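Local coordinates for BH2092 protein (Bacillus halodurans, PDB 3NHV), which is of unknown function but carries a rhodanese-like domain, and so may take part in sulfur transfer or related chemistry, at residues B[36-41]-B[76-81]; B[80-85]-B[107-112]. All blocks are in the same frame, centred on the assembly; numbering follows the deposited sequence.

Contact 1: residues B[36-41]-B[76-81]; sequences VVDVRD and ITYCWG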
# COMPACT_ATOMS: atom_id res chain seq x y z
N VAL B 36 4.39 19.53 6.40
CA VAL B 36 3.59 18.75 5.47
C VAL B 36 3.62 19.39 4.08
O VAL B 36 3.22 20.54 3.90
CB VAL B 36 2.13 18.67 5.94
CG1 VAL B 36 1.37 17.68 5.08
CG2 VAL B 36 2.08 18.27 7.41
N VAL B 37 4.10 18.63 3.09
CA VAL B 37 4.20 19.10 1.72
C VAL B 37 3.32 18.30 0.75
O VAL B 37 3.48 17.08 0.60
CB VAL B 37 5.67 19.02 1.20
CG1 VAL B 37 5.76 19.59 -0.21
CG2 VAL B 37 6.59 19.76 2.14
N ASP B 38 2.38 18.99 0.10
CA ASP B 38 1.49 18.37 -0.88
C ASP B 38 2.28 18.39 -2.19
O ASP B 38 2.64 19.46 -2.68
CB ASP B 38 0.21 19.19 -1.04
CG ASP B 38 -0.85 18.47 -1.87
OD1 ASP B 38 -0.49 17.82 -2.88
OD2 ASP B 38 -2.04 18.56 -1.52
N VAL B 39 2.55 17.21 -2.73
CA VAL B 39 3.34 17.05 -3.95
C VAL B 39 2.52 16.98 -5.23
O VAL B 39 3.07 16.96 -6.33
CB VAL B 39 4.20 15.78 -3.85
CG1 VAL B 39 4.88 15.49 -5.16
CG2 VAL B 39 5.22 15.94 -2.73
N ARG B 40 1.20 16.92 -5.11
CA ARG B 40 0.36 16.83 -6.30
C ARG B 40 0.39 18.12 -7.12
O ARG B 40 1.17 19.04 -6.84
CB ARG B 40 -1.10 16.54 -5.91
CG ARG B 40 -1.30 15.39 -4.95
CD ARG B 40 -2.31 15.79 -3.88
NE ARG B 40 -3.70 15.69 -4.30
CZ ARG B 40 -4.64 16.57 -3.94
NH1 ARG B 40 -4.32 17.60 -3.17
NH2 ARG B 40 -5.90 16.38 -4.31
N ASP B 41 -0.45 18.17 -8.14
CA ASP B 41 -0.55 19.34 -9.00
C ASP B 41 -1.07 20.54 -8.22
O ASP B 41 -1.96 20.39 -7.38
CB ASP B 41 -1.53 19.08 -10.14
CG ASP B 41 -1.78 20.31 -10.96
OD1 ASP B 41 -1.02 20.53 -11.93
OD2 ASP B 41 -2.71 21.09 -10.63
N ILE B 76 7.16 15.80 5.35
CA ILE B 76 6.17 14.75 5.19
C ILE B 76 5.49 14.98 3.84
O ILE B 76 4.80 15.98 3.66
CB ILE B 76 5.07 14.79 6.29
CG1 ILE B 76 5.71 14.79 7.68
CG2 ILE B 76 4.14 13.58 6.16
CD1 ILE B 76 6.41 13.50 8.04
N THR B 77 5.69 14.07 2.90
CA THR B 77 5.10 14.23 1.58
C THR B 77 3.85 13.39 1.44
O THR B 77 3.74 12.33 2.04
CB THR B 77 6.08 13.79 0.48
OG1 THR B 77 6.36 12.39 0.63
CG2 THR B 77 7.38 14.57 0.58
N TYR B 78 2.90 13.86 0.64
CA TYR B 78 1.69 13.09 0.41
C TYR B 78 1.15 13.35 -0.99
O TYR B 78 1.20 14.48 -1.49
CB TYR B 78 0.63 13.38 1.48
CG TYR B 78 -0.16 14.66 1.29
CD1 TYR B 78 -1.23 14.71 0.40
CD2 TYR B 78 0.14 15.80 2.03
CE1 TYR B 78 -1.98 15.87 0.25
CE2 TYR B 78 -0.60 16.96 1.89
CZ TYR B 78 -1.66 16.99 1.00
OH TYR B 78 -2.42 18.13 0.88
N CYS B 79 0.66 12.29 -1.63
CA CYS B 79 0.10 12.37 -2.97
C CYS B 79 -1.38 12.03 -2.83
O CYS B 79 -1.96 12.19 -1.76
CB CYS B 79 0.79 11.38 -3.91
SG CYS B 79 -0.02 11.24 -5.55
N TRP B 80 -2.01 11.55 -3.90
CA TRP B 80 -3.41 11.22 -3.84
C TRP B 80 -3.72 10.07 -2.89
O TRP B 80 -4.52 10.23 -1.98
CB TRP B 80 -3.95 10.88 -5.22
CG TRP B 80 -4.08 12.07 -6.09
CD1 TRP B 80 -3.13 12.58 -6.93
CD2 TRP B 80 -5.21 12.94 -6.19
NE1 TRP B 80 -3.60 13.72 -7.54
CE2 TRP B 80 -4.88 13.96 -7.11
CE3 TRP B 80 -6.48 12.96 -5.59
CZ2 TRP B 80 -5.76 14.99 -7.44
CZ3 TRP B 80 -7.36 13.98 -5.92
CH2 TRP B 80 -7.00 14.98 -6.84
N GLY B 81 -3.08 8.93 -3.12
CA GLY B 81 -3.31 7.77 -2.27
C GLY B 81 -2.40 6.58 -2.53
O GLY B 81 -1.32 6.73 -3.10
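OD2 of D38 is gripped by two groups: Y78 OH from the neighbouring strand, at a very short 2.5 Å, and R40 NH1, which lies 3.0 Å from it in a salt bridge on the side of the other carboxylate oxygen. D38 and Y78 close adjacent parallel strands of the rhodanese-like sheet, just where each runs into a loop; in rhodaneses the loop after this tyrosine's strand carries the active site. D38 OD1 takes the backbone N of R40 at 2.9 Å, an Asx turn that holds the carboxylate fixed while the chain leaves the strand. Y78 OH, having given its proton to D38 OD2, accepts from I50 N, while R40 NH1 donates a second time, to C48 O. The Y78 ring lies with one face against D38 CA, while V36 CG1 reaches its edge, 3.8 Å from Y78 CD2.

R40 is bent at chi2 and again at chi3 (80°), which folds its guanidinium back beside D38 and over the W80 indole. The two planes stand 75° apart, and R40 CZ sits 4.0 Å from the centroid of the W80 six-membered ring, almost on its normal: a cation-pi contact made edge-on, with NE and NH2 nearest the face. Cutting the indole of W80 back to an alanine would take away this cation-pi partner and is likely to leave NE and NH2 without the surface they rest on, the group then held mainly through NH1.

Backbone bonds zip the strands together, V37 N to I76 O at 2.8 Å and, past the strand end, V39 N to Y78 O at 3.3 Å. Beneath helix 86-96, V39 CG2, just past its strand, packs on T77 CB at 4.0 Å, while T77 OG1 bonds A87 O.

Contact 2: residues B[80-85]-B[107-112]; sequences WGPACN and GIEYWR
The carbonyl of W80 faces the first turn of helix 107-113, and E109 N meets its oxygen at 2.9 Å, with a C=O...N angle of 177° that puts the donor almost straight ahead of the carbonyl. This is the tight part of the contact. E109 CB comes within 3.3 Å of W80 O, and G107 CA also leans on that oxygen. G81 and G107 bring their CA atoms to 4.0 Å; a CB on G107 would run into W80 O and G81 N, and one on G81 would meet E109 OE2, so the absence of side chains is what lets loop and helix start lie this close. At the edge of this tight part E109, with CG anti to its own N (chi1 172°) and the chain extended, carries OE2 to P82 CD at 3.4 Å.

The packing is looser at the margins. On one side the W80 indole only grazes I108, CE3 to CG2 at 4.5 Å. On the other, partly exposed P82 sets CG 3.8 Å from Y110 CE2, the two side chains crossing at about a right angle. The other oxygen of E109, OE1, pairs with K113 and with Y110 OH of the second subunit, whose Y110 also packs on P82, so this margin is part of a subunit interface.

The loop 80-85 thus runs from strand 74-78 to helix 86-96 across the start of helix 107-113, which follows strand 100-105 and whose W111 packs on I20, L23 and S24 of helix 20-28.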
# COMPACT_ATOMS: atom_id res chain seq x y z
N TRP B 80 -2.01 11.55 -3.90
CA TRP B 80 -3.41 11.22 -3.84
C TRP B 80 -3.72 10.07 -2.89
O TRP B 80 -4.52 10.23 -1.98
CB TRP B 80 -3.95 10.88 -5.22
CG TRP B 80 -4.08 12.07 -6.09
CD1 TRP B 80 -3.13 12.58 -6.93
CD2 TRP B 80 -5.21 12.94 -6.19
NE1 TRP B 80 -3.60 13.72 -7.54
CE2 TRP B 80 -4.88 13.96 -7.11
CE3 TRP B 80 -6.48 12.96 -5.59
CZ2 TRP B 80 -5.76 14.99 -7.44
CZ3 TRP B 80 -7.36 13.98 -5.92
CH2 TRP B 80 -7.00 14.98 -6.84
N GLY B 81 -3.08 8.93 -3.12
CA GLY B 81 -3.31 7.77 -2.27
C GLY B 81 -2.40 6.58 -2.53
O GLY B 81 -1.32 6.73 -3.10
N PRO B 82 -2.83 5.37 -2.12
CA PRO B 82 -2.11 4.10 -2.26
C PRO B 82 -1.58 3.80 -3.65
O PRO B 82 -0.51 3.22 -3.81
CB PRO B 82 -3.15 3.07 -1.83
CG PRO B 82 -3.98 3.81 -0.86
CD PRO B 82 -4.15 5.15 -1.51
N ALA B 83 -2.36 4.18 -4.66
CA ALA B 83 -1.98 3.91 -6.04
C ALA B 83 -1.10 4.99 -6.65
O ALA B 83 -1.01 5.11 -7.87
CB ALA B 83 -3.24 3.74 -6.89
N CYS B 84 -0.43 5.77 -5.82
CA CYS B 84 0.42 6.83 -6.33
C CYS B 84 1.87 6.69 -5.87
O CYS B 84 2.14 6.16 -4.80
CB CYS B 84 -0.16 8.19 -5.91
SG CYS B 84 0.83 9.63 -6.46
N ASN B 85 2.79 7.16 -6.71
CA ASN B 85 4.23 7.12 -6.45
C ASN B 85 4.77 8.51 -6.17
O ASN B 85 5.94 8.68 -5.81
CB ASN B 85 4.98 6.56 -7.67
CG ASN B 85 5.09 5.06 -7.65
OD1 ASN B 85 4.29 4.38 -7.01
ND2 ASN B 85 6.09 4.53 -8.36
N GLY B 107 -2.18 8.86 1.54
CA GLY B 107 -2.38 10.13 0.87
C GLY B 107 -3.57 10.89 1.43
O GLY B 107 -4.00 10.65 2.55
N ILE B 108 -4.11 11.80 0.63
CA ILE B 108 -5.24 12.60 1.05
C ILE B 108 -6.52 11.78 0.92
O ILE B 108 -7.52 12.07 1.56
CB ILE B 108 -5.36 13.89 0.20
CG1 ILE B 108 -6.41 14.82 0.81
CG2 ILE B 108 -5.71 13.54 -1.24
CD1 ILE B 108 -6.44 16.20 0.17
N GLU B 109 -6.46 10.74 0.10
CA GLU B 109 -7.61 9.89 -0.07
C GLU B 109 -8.03 9.31 1.27
O GLU B 109 -9.16 9.50 1.72
CB GLU B 109 -7.30 8.76 -1.04
CG GLU B 109 -8.42 7.76 -1.10
CD GLU B 109 -8.05 6.53 -1.90
OE1 GLU B 109 -8.81 5.55 -1.81
OE2 GLU B 109 -7.02 6.56 -2.60
N TYR B 110 -7.13 8.60 1.94
CA TYR B 110 -7.49 8.01 3.22
C TYR B 110 -7.55 9.02 4.36
O TYR B 110 -8.10 8.73 5.42
CB TYR B 110 -6.54 6.85 3.54
CG TYR B 110 -7.02 5.54 2.96
CD1 TYR B 110 -7.89 4.71 3.69
CD2 TYR B 110 -6.69 5.15 1.65
CE1 TYR B 110 -8.41 3.54 3.13
CE2 TYR B 110 -7.21 3.98 1.09
CZ TYR B 110 -8.07 3.19 1.83
OH TYR B 110 -8.61 2.05 1.27
N TRP B 111 -7.02 10.21 4.13
CA TRP B 111 -7.08 11.25 5.15
C TRP B 111 -8.52 11.70 5.27
O TRP B 111 -9.04 11.90 6.38
CB TRP B 111 -6.20 12.44 4.77
CG TRP B 111 -6.45 13.62 5.61
CD1 TRP B 111 -7.38 14.60 5.39
CD2 TRP B 111 -5.82 13.93 6.86
NE1 TRP B 111 -7.37 15.49 6.43
CE2 TRP B 111 -6.43 15.11 7.35
CE3 TRP B 111 -4.82 13.32 7.62
CZ2 TRP B 111 -6.06 15.70 8.56
CZ3 TRP B 111 -4.44 13.90 8.83
CH2 TRP B 111 -5.07 15.08 9.29
N ARG B 112 -9.17 11.86 4.12
CA ARG B 112 -10.56 12.27 4.08
C ARG B 112 -11.47 11.11 4.49
O ARG B 112 -12.44 11.31 5.21
CB ARG B 112 -10.91 12.77 2.67
CG ARG B 112 -10.18 14.05 2.27
CD ARG B 112 -10.35 14.33 0.78
NE ARG B 112 -11.74 14.55 0.43
CZ ARG B 112 -12.21 14.62 -0.81
NH1 ARG B 112 -11.40 14.49 -1.85
NH2 ARG B 112 -13.51 14.83 -1.01

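In the fold
From the N terminus, the chain passes helix 20-28 and enters contact 1 on strand 34-38. The 34 residues that follow, including helix 42-47 and edge strand 54-55, form a loop closed when strand 74-78 pairs back. Contact 2 begins where contact 1 ends, sharing W80 and G81, and closes a second loop through helix 86-96 and strand 100-105. The two are consecutive, neither nested nor crossed. The C79–C84 disulfide links them covalently, and C79 O probably accepts a hydrogen bond from I108 N. I108 also packs on Y78 and R40, so helix 107-113 is joined to the C-terminal ends of two neighbouring interior strands, 34-38 and 74-78, and the loops that follow them.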